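Local coordinates for protein alpha-galactosidase (Umbelopsis vinacea, PDB 3A5V) that hydrolyses terminal alpha-galactosidic bonds as a glycoside hydrolase of family 27, assembled as a tetramer of barrel-bearing subunits, at residues W16-G20 and G271-T275; S137-S143 and N167-D171; S143-K148 and F176-I180. One frame throughout, in Å; residues are numbered along the deposited sequence. Where two conformers were deposited one is given.

Interaction 1: residues W16-G20 and G271-T275; sequences WNKYG and GNDVT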
loop_
_atom_site.group_PDB
_atom_site.type_symbol
_atom_site.label_atom_id
_atom_site.label_comp_id
_atom_site.label_asym_id
_atom_site.label_seq_id
_atom_site.Cartn_x
_atom_site.Cartn_y
_atom_site.Cartn_z
ATOM N N TRP A 16 1.932 -32.707 -9.292
ATOM C CA TRP A 16 2.011 -31.664 -10.337
ATOM C C TRP A 16 3.314 -31.626 -11.141
ATOM O O TRP A 16 3.280 -31.729 -12.372
ATOM C CB TRP A 16 1.666 -30.241 -9.832
ATOM C CG TRP A 16 1.627 -29.313 -11.030
ATOM C CD1 TRP A 16 2.604 -28.434 -11.440
ATOM C CD2 TRP A 16 0.612 -29.284 -12.046
ATOM N NE1 TRP A 16 2.224 -27.823 -12.624
ATOM C CE2 TRP A 16 1.010 -28.329 -13.014
ATOM C CE3 TRP A 16 -0.617 -29.956 -12.213
ATOM C CZ2 TRP A 16 0.229 -28.033 -14.141
ATOM C CZ3 TRP A 16 -1.395 -29.660 -13.330
ATOM C CH2 TRP A 16 -0.964 -28.712 -14.283
ATOM N N ASN A 17 4.450 -31.456 -10.465
ATOM C CA ASN A 17 5.716 -31.224 -11.173
ATOM C C ASN A 17 6.076 -32.344 -12.143
ATOM O O ASN A 17 6.462 -32.085 -13.288
ATOM C CB ASN A 17 6.851 -30.910 -10.195
ATOM C CG ASN A 17 6.683 -29.521 -9.548
ATOM O OD1 ASN A 17 5.858 -28.717 -9.996
ATOM N ND2 ASN A 17 7.444 -29.250 -8.492
ATOM N N LYS A 18 5.887 -33.584 -11.705
ATOM C CA LYS A 18 6.206 -34.731 -12.542
ATOM C C LYS A 18 5.128 -35.004 -13.622
ATOM O O LYS A 18 5.455 -35.188 -14.796
ATOM C CB LYS A 18 6.445 -35.961 -11.651
ATOM C CG LYS A 18 6.773 -37.266 -12.388
ATOM C CD LYS A 18 8.054 -37.141 -13.213
ATOM C CE LYS A 18 8.327 -38.429 -13.975
ATOM N NZ LYS A 18 9.563 -38.238 -14.764
ATOM N N TYR A 19 3.855 -35.020 -13.233
ATOM C CA TYR A 19 2.811 -35.526 -14.138
ATOM C C TYR A 19 1.915 -34.460 -14.736
ATOM O O TYR A 19 1.328 -34.670 -15.800
ATOM C CB TYR A 19 1.977 -36.639 -13.467
ATOM C CG TYR A 19 2.862 -37.766 -13.012
ATOM C CD1 TYR A 19 3.589 -38.524 -13.948
ATOM C CD2 TYR A 19 2.995 -38.073 -11.660
ATOM C CE1 TYR A 19 4.432 -39.558 -13.538
ATOM C CE2 TYR A 19 3.831 -39.105 -11.240
ATOM C CZ TYR A 19 4.546 -39.840 -12.196
ATOM O OH TYR A 19 5.389 -40.844 -11.796
ATOM N N GLY A 20 1.803 -33.322 -14.051
ATOM C CA GLY A 20 0.938 -32.237 -14.505
ATOM C C GLY A 20 -0.467 -32.690 -14.857
ATOM O O GLY A 20 -1.124 -33.430 -14.110
ATOM N N GLY A 271 8.162 -32.337 -4.744
ATOM C CA GLY A 271 7.572 -31.866 -6.008
ATOM C C GLY A 271 8.464 -32.389 -7.121
ATOM O O GLY A 271 8.909 -31.619 -7.981
ATOM N N ASN A 272 8.751 -33.692 -7.054
ATOM C CA ASN A 272 9.783 -34.332 -7.873
ATOM C C ASN A 272 9.376 -35.737 -8.354
ATOM O O ASN A 272 8.199 -36.105 -8.267
ATOM C CB ASN A 272 11.113 -34.399 -7.089
ATOM C CG ASN A 272 11.030 -35.299 -5.847
ATOM O OD1 ASN A 272 9.969 -35.852 -5.519
ATOM N ND2 ASN A 272 12.147 -35.427 -5.145
ATOM N N ASP A 273 10.340 -36.504 -8.873
ATOM C CA ASP A 273 10.079 -37.879 -9.334
ATOM C C ASP A 273 10.444 -38.863 -8.216
ATOM O O ASP A 273 11.588 -38.858 -7.738
ATOM C CB ASP A 273 10.863 -38.175 -10.612
ATOM C CG ASP A 273 10.646 -39.598 -11.143
ATOM O OD1 ASP A 273 9.643 -40.275 -10.820
ATOM O OD2 ASP A 273 11.494 -40.032 -11.929
ATOM N N VAL A 274 9.472 -39.661 -7.771
ATOM C CA VAL A 274 9.726 -40.655 -6.708
ATOM C C VAL A 274 9.926 -42.064 -7.277
ATOM O O VAL A 274 10.234 -42.994 -6.528
ATOM C CB VAL A 274 8.608 -40.684 -5.611
ATOM C CG1 VAL A 274 8.709 -39.459 -4.692
ATOM C CG2 VAL A 274 7.206 -40.796 -6.238
ATOM N N THR A 275 9.778 -42.216 -8.591
ATOM C CA THR A 275 9.911 -43.545 -9.217
ATOM C C THR A 275 11.346 -43.872 -9.652
ATOM O O THR A 275 11.663 -45.022 -9.963
ATOM C CB THR A 275 8.938 -43.743 -10.417
ATOM O OG1 THR A 275 9.254 -42.809 -11.456
ATOM C CG2 THR A 275 7.474 -43.577 -9.967
HETATM O O HOH W 1 5.734 -34.267 -8.893
HETATM O O HOH W 2 7.161 -39.948 -9.774
HETATM O O HOH W 3 7.008 -41.842 -13.569
#
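G271 is met by N17 at its backbone oxygen: N17 ND2 donates to G271 O at 2.8 Å, with an N-H...O angle of 157°. The acceptor lies almost exactly in the amide plane of N17, whereas the donor stands somewhat out of the carbonyl plane of G271. With no side chain, G271 leaves room for ND2 to come this near. A second amide, that of N246, donates to the same oxygen.

N272 turns its own side chain away, to the carbonyl of V244, and offers the helix its backbone oxygen. Water 1 bridges the gap, 2.9 Å from K18 N in helix 16-19 and 3.1 Å from N272 O, which also accepts from W13 NE1.

At D273 the contact moves to side chains. K18 CG lies over the centre of the Y19 ring, and the bend that follows it (chi2 61°) sends the far end slanting across the carboxylate. K18 CE comes within 3.8 Å of D273 CG, but the salt bridge from K18 NZ to D273 OD2 is long, at 3.9 Å. The other carboxylate oxygen serves its own loop: T275 OG1 donates to the syn lone pair of D273 OD1 at 2.6 Å, and T275 N reaches it from above the carboxylate plane, forming an Asx turn.

V274 N donates to water 2, itself hydrogen-bonded to Y19 OH. Water 3, in the plane of the Y19 ring at its edge, links that hydroxyl to T275 OG1, and T275 CG2 approaches Y19 OH to 3.9 Å from the opposite direction.

The two segments follow strands 11-14 and 268-270, the first and last barrel strands in sequence, which lie side by side in the parallel sheet, and their pairing belongs to the closure of a (beta/alpha)8 barrel, at the C-terminal rim of its strands.

Interaction 2: residues S137-S143 and N167-D171; sequences SGTPKLS and NWGED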
loop_
_atom_site.group_PDB
_atom_site.type_symbol
_atom_site.label_atom_id
_atom_site.label_comp_id
_atom_site.label_asym_id
_atom_site.label_seq_id
_atom_site.Cartn_x
_atom_site.Cartn_y
_atom_site.Cartn_z
ATOM N N SER A 137 -10.766 -10.737 -2.419
ATOM C CA SER A 137 -9.459 -10.601 -1.778
ATOM C C SER A 137 -9.119 -9.113 -1.788
ATOM O O SER A 137 -9.863 -8.320 -2.373
ATOM C CB SER A 137 -8.396 -11.405 -2.556
ATOM O OG SER A 137 -8.001 -10.726 -3.746
ATOM N N GLY A 138 -8.019 -8.736 -1.130
ATOM C CA GLY A 138 -7.579 -7.337 -1.070
ATOM C C GLY A 138 -7.643 -6.755 0.341
ATOM O O GLY A 138 -7.039 -5.709 0.613
ATOM N N THR A 139 -8.423 -7.394 1.215
ATOM C CA THR A 139 -8.350 -7.160 2.656
ATOM C C THR A 139 -8.238 -8.528 3.335
ATOM O O THR A 139 -8.694 -9.538 2.761
ATOM C CB THR A 139 -9.589 -6.426 3.249
ATOM O OG1 THR A 139 -10.736 -7.284 3.160
ATOM C CG2 THR A 139 -9.855 -5.045 2.553
ATOM N N PRO A 140 -7.643 -8.572 4.551
ATOM C CA PRO A 140 -7.639 -9.792 5.364
ATOM C C PRO A 140 -9.050 -10.359 5.560
ATOM O O PRO A 140 -9.229 -11.583 5.529
ATOM C CB PRO A 140 -7.062 -9.310 6.704
ATOM C CG PRO A 140 -6.139 -8.200 6.302
ATOM C CD PRO A 140 -6.892 -7.485 5.213
ATOM N N LYS A 141 -10.042 -9.487 5.744
ATOM C CA LYS A 141 -11.431 -9.935 5.947
ATOM C C LYS A 141 -12.045 -10.610 4.717
ATOM O O LYS A 141 -12.699 -11.649 4.840
ATOM C CB LYS A 141 -12.335 -8.779 6.428
ATOM C CG LYS A 141 -13.798 -9.225 6.781
ATOM C CD LYS A 141 -13.858 -10.282 7.893
ATOM C CE LYS A 141 -15.326 -10.521 8.398
ATOM N NZ LYS A 141 -15.479 -11.901 9.012
ATOM N N LEU A 142 -11.855 -10.019 3.534
ATOM C CA LEU A 142 -12.334 -10.659 2.288
ATOM C C LEU A 142 -11.739 -12.055 2.070
ATOM O O LEU A 142 -12.465 -13.023 1.738
ATOM C CB LEU A 142 -12.074 -9.766 1.055
ATOM C CG LEU A 142 -12.969 -8.528 0.874
ATOM C CD1 LEU A 142 -12.337 -7.507 -0.126
ATOM C CD2 LEU A 142 -14.347 -8.954 0.401
ATOM N N SER A 143 -10.420 -12.163 2.217
ATOM C CA SER A 143 -9.763 -13.452 2.013
ATOM C C SER A 143 -10.149 -14.433 3.131
ATOM O O SER A 143 -10.430 -15.611 2.861
ATOM C CB SER A 143 -8.240 -13.285 1.886
ATOM O OG SER A 143 -7.902 -12.655 0.641
ATOM N N ASN A 167 -2.920 -19.475 -1.062
ATOM C CA ASN A 167 -3.255 -18.118 -1.512
ATOM C C ASN A 167 -2.019 -17.203 -1.641
ATOM O O ASN A 167 -2.140 -15.997 -1.789
ATOM C CB ASN A 167 -4.376 -17.504 -0.652
ATOM C CG ASN A 167 -3.845 -16.594 0.476
ATOM O OD1 ASN A 167 -2.818 -16.875 1.109
ATOM N ND2 ASN A 167 -4.555 -15.504 0.716
ATOM N N TRP A 168 -0.830 -17.816 -1.558
ATOM C CA TRP A 168 0.424 -17.216 -1.978
ATOM C C TRP A 168 0.836 -16.013 -1.121
ATOM O O TRP A 168 1.575 -15.149 -1.590
ATOM C CB TRP A 168 0.337 -16.750 -3.441
ATOM C CG TRP A 168 -0.476 -17.625 -4.402
ATOM C CD1 TRP A 168 -0.360 -18.985 -4.603
ATOM C CD2 TRP A 168 -1.497 -17.168 -5.300
ATOM N NE1 TRP A 168 -1.258 -19.392 -5.573
ATOM C CE2 TRP A 168 -1.955 -18.299 -6.027
ATOM C CE3 TRP A 168 -2.054 -15.905 -5.577
ATOM C CZ2 TRP A 168 -2.952 -18.207 -7.014
ATOM C CZ3 TRP A 168 -3.049 -15.813 -6.566
ATOM C CH2 TRP A 168 -3.475 -16.963 -7.278
ATOM N N GLY A 169 0.330 -15.956 0.106
ATOM C CA GLY A 169 0.608 -14.848 1.037
ATOM C C GLY A 169 -0.301 -13.630 0.916
ATOM O O GLY A 169 -0.096 -12.638 1.620
ATOM N N GLU A 170 -1.313 -13.693 0.044
ATOM C CA GLU A 170 -2.178 -12.529 -0.185
ATOM C C GLU A 170 -2.973 -12.156 1.083
ATOM O O GLU A 170 -3.552 -13.018 1.735
ATOM C CB GLU A 170 -3.112 -12.734 -1.389
ATOM C CG GLU A 170 -3.884 -11.458 -1.800
ATOM C CD GLU A 170 -4.906 -11.696 -2.921
ATOM O OE1 GLU A 170 -5.416 -12.840 -3.088
ATOM O OE2 GLU A 170 -5.224 -10.712 -3.611
ATOM N N ASP A 171 -2.953 -10.870 1.438
ATOM C CA ASP A 171 -3.666 -10.357 2.622
ATOM C C ASP A 171 -3.197 -10.921 3.977
ATOM O O ASP A 171 -3.904 -10.777 4.981
ATOM C CB ASP A 171 -5.196 -10.555 2.474
ATOM C CG ASP A 171 -5.751 -9.880 1.230
ATOM O OD1 ASP A 171 -5.403 -8.705 0.998
ATOM O OD2 ASP A 171 -6.521 -10.522 0.480
HETATM O O HOH W 4 -6.598 -14.265 -0.944
#
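D171 sends its carboxylate into the turn that opens helix 140-156, and hydrogen bonds dominate the contact. One oxygen takes two of them: S143 OG donates to the anti lone pair of D171 OD2 at 2.5 Å, and G138 N approaches OD2 on the syn side at 2.8 Å, nearly straight at 169°. With CG beside its own backbone N (chi1 -58°), the carboxylate is placed between these donors. E170, extended throughout its chain, makes the neighbouring bond: S137 OG donates to E170 OE2 at 2.8 Å, meeting the carboxylate from above its plane.

Water 4 provides the bridging group. It donates to S143 OG and to E170 OE1 and accepts from N167 ND2, while OE1 also receives N130 ND2.

Bonds within each segment hold the donors and acceptors in place. T139 is the N-cap of the helix, its OG1 accepting from L142 N at 3.0 Å; N167 ND2 donates to E170 O at 2.9 Å across a type I' turn.

Van der Waals contact is slight: P140 CG lies 3.7 Å from D171 O. On the outside, T139 packs against T139 of the second subunit and T139 of the third.

An alanine in place of D171 would remove both acceptor oxygens, and is likely to leave S143 OG and G138 N without their common mate and the helix start less firmly tied to the turn.

Two carboxylates, held mainly by neutral N-H and O-H donors and one of them beside a helix N terminus, probably have their negative charge stabilised by these bonds and by the helix dipole.

Interaction 3: residues S143-K148 and F176-I180; sequences SYDRYK and FASTI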
loop_
_atom_site.group_PDB
_atom_site.type_symbol
_atom_site.label_atom_id
_atom_site.label_comp_id
_atom_site.label_asym_id
_atom_site.label_seq_id
_atom_site.Cartn_x
_atom_site.Cartn_y
_atom_site.Cartn_z
ATOM N N SER A 143 -10.420 -12.163 2.217
ATOM C CA SER A 143 -9.763 -13.452 2.013
ATOM C C SER A 143 -10.149 -14.433 3.131
ATOM O O SER A 143 -10.430 -15.611 2.861
ATOM C CB SER A 143 -8.240 -13.285 1.886
ATOM O OG SER A 143 -7.902 -12.655 0.641
ATOM N N TYR A 144 -10.192 -13.941 4.375
ATOM C CA TYR A 144 -10.632 -14.769 5.508
ATOM C C TYR A 144 -12.004 -15.429 5.282
ATOM O O TYR A 144 -12.150 -16.631 5.471
ATOM C CB TYR A 144 -10.664 -13.951 6.806
ATOM C CG TYR A 144 -11.169 -14.731 8.000
ATOM C CD1 TYR A 144 -12.537 -14.762 8.308
ATOM C CD2 TYR A 144 -10.282 -15.426 8.831
ATOM C CE1 TYR A 144 -13.019 -15.478 9.417
ATOM C CE2 TYR A 144 -10.751 -16.153 9.935
ATOM C CZ TYR A 144 -12.124 -16.156 10.221
ATOM O OH TYR A 144 -12.595 -16.848 11.307
ATOM N N ASP A 145 -13.009 -14.640 4.898
ATOM C CA ASP A 145 -14.363 -15.173 4.748
ATOM C C ASP A 145 -14.437 -16.276 3.683
ATOM O O ASP A 145 -15.101 -17.296 3.893
ATOM C CB ASP A 145 -15.370 -14.049 4.459
ATOM C CG ASP A 145 -15.682 -13.210 5.697
ATOM O OD1 ASP A 145 -15.471 -13.688 6.839
ATOM O OD2 ASP A 145 -16.148 -12.068 5.525
ATOM N N ARG A 146 -13.721 -16.083 2.577
ATOM C CA ARG A 146 -13.678 -17.061 1.485
ATOM C C ARG A 146 -13.017 -18.382 1.917
ATOM O O ARG A 146 -13.521 -19.471 1.582
ATOM C CB ARG A 146 -12.967 -16.450 0.262
ATOM C CG ARG A 146 -12.903 -17.349 -1.016
ATOM C CD ARG A 146 -12.581 -16.517 -2.280
ATOM N NE ARG A 146 -11.473 -15.596 -2.018
ATOM C CZ ARG A 146 -10.188 -15.901 -2.160
ATOM N NH1 ARG A 146 -9.807 -17.082 -2.648
ATOM N NH2 ARG A 146 -9.271 -14.998 -1.848
ATOM N N TYR A 147 -11.902 -18.286 2.652
ATOM C CA TYR A 147 -11.202 -19.485 3.149
ATOM C C TYR A 147 -11.897 -20.142 4.340
ATOM O O TYR A 147 -11.834 -21.357 4.502
ATOM C CB TYR A 147 -9.696 -19.218 3.413
ATOM C CG TYR A 147 -8.955 -19.160 2.099
ATOM C CD1 TYR A 147 -8.758 -20.322 1.353
ATOM C CD2 TYR A 147 -8.541 -17.942 1.547
ATOM C CE1 TYR A 147 -8.126 -20.287 0.106
ATOM C CE2 TYR A 147 -7.906 -17.899 0.291
ATOM C CZ TYR A 147 -7.713 -19.076 -0.420
ATOM O OH TYR A 147 -7.108 -19.069 -1.663
ATOM N N LYS A 148 -12.592 -19.335 5.134
ATOM C CA LYS A 148 -13.405 -19.827 6.254
ATOM C C LYS A 148 -14.608 -20.675 5.772
ATOM O O LYS A 148 -14.961 -21.662 6.431
ATOM C CB LYS A 148 -13.910 -18.620 7.063
ATOM C CG LYS A 148 -14.948 -18.910 8.153
ATOM C CD LYS A 148 -14.274 -19.010 9.489
ATOM C CE LYS A 148 -15.237 -18.761 10.620
ATOM N NZ LYS A 148 -14.525 -18.891 11.908
ATOM N N PHE A 176 -4.480 -14.065 9.392
ATOM C CA PHE A 176 -5.910 -14.378 9.320
ATOM C C PHE A 176 -6.273 -15.860 9.341
ATOM O O PHE A 176 -7.385 -16.224 9.741
ATOM C CB PHE A 176 -6.640 -13.624 8.175
ATOM C CG PHE A 176 -6.401 -14.197 6.771
ATOM C CD1 PHE A 176 -6.989 -15.411 6.372
ATOM C CD2 PHE A 176 -5.638 -13.479 5.832
ATOM C CE1 PHE A 176 -6.792 -15.921 5.068
ATOM C CE2 PHE A 176 -5.414 -13.997 4.515
ATOM C CZ PHE A 176 -5.999 -15.229 4.146
ATOM N N ALA A 177 -5.344 -16.706 8.907
ATOM C CA ALA A 177 -5.668 -18.118 8.624
ATOM C C ALA A 177 -5.227 -19.068 9.737
ATOM O O ALA A 177 -5.462 -20.268 9.663
ATOM C CB ALA A 177 -5.032 -18.546 7.293
ATOM N N SER A 178 -4.600 -18.525 10.775
ATOM C CA SER A 178 -3.853 -19.359 11.719
ATOM C C SER A 178 -4.725 -20.254 12.597
ATOM O O SER A 178 -4.261 -21.292 13.062
ATOM C CB SER A 178 -2.925 -18.504 12.588
ATOM O OG SER A 178 -3.649 -17.440 13.159
ATOM N N THR A 179 -5.970 -19.861 12.847
ATOM C CA THR A 179 -6.845 -20.710 13.661
ATOM C C THR A 179 -7.836 -21.495 12.794
ATOM O O THR A 179 -8.562 -22.337 13.303
ATOM C CB THR A 179 -7.627 -19.913 14.751
ATOM O OG1 THR A 179 -8.609 -19.083 14.128
ATOM C CG2 THR A 179 -6.677 -19.045 15.599
ATOM N N ILE A 180 -7.887 -21.212 11.497
ATOM C CA ILE A 180 -8.875 -21.879 10.626
ATOM C C ILE A 180 -8.259 -22.852 9.587
ATOM O O ILE A 180 -8.990 -23.490 8.838
ATOM C CB ILE A 180 -9.783 -20.834 9.894
ATOM C CG1 ILE A 180 -8.923 -19.965 8.967
ATOM C CG2 ILE A 180 -10.631 -19.996 10.928
ATOM C CD1 ILE A 180 -9.673 -19.317 7.781
#
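F176 and I180 pack against one flank of helix 140-156. The F176 ring lies beside the backbone of the helix, with Y144 N 4.0 Å above one face near the rim, and its far end reaches S143, whose CB is 3.7 Å from F176 CZ. The F176 carbonyl oxygen meets the Y144 ring at its edge, close to the ring plane and 3.1 Å from Y144 CD2. I180 crosses Y144 obliquely: the CG2 branch lies 3.7 Å from Y144 OH, while CD1 reaches the helix backbone, 3.9 Å from K148 N. Y147 CD2 adds a looser touch, 4.4 Å from F176 CE1.

The Y144 ring runs beside F176 O and on to I180 because chi1 is 177°, CG opposite the backbone N. Y144 OH is hydrogen-bonded to Q134 OE1 of the second subunit, and NE2 of the same glutamine to T179 OG1, so a single glutamine grips both sides of the contact. Y147 is fixed from the inner side, its OH donating to the carbonyl of D129.

Helix 140-156 and the link from helix 173-176 to strand 183-185 belong to successive beta/alpha units of the barrel and pack together at a subunit interface.

How the interactions relate
From the N terminus, the chain first enters interaction 1 at residues 16-20, just after strand 11-14, and closes that loop only at 271-275, after strand 268-270, so the segments that follow the first and last barrel strands are brought together. Interactions 2 and 3 are both nested inside this long loop. They cross each other, since their segments alternate along the chain, and share S143 on helix 140-156. Interaction 2 ties the start of that helix to the turn after strand 162-165, and interaction 3 its next turns to the approach to strand 183-185. Their centres are about 9 Å apart, with F176 packed against 167-171, whereas interaction 1 lies about 29 Å from either, centre to centre.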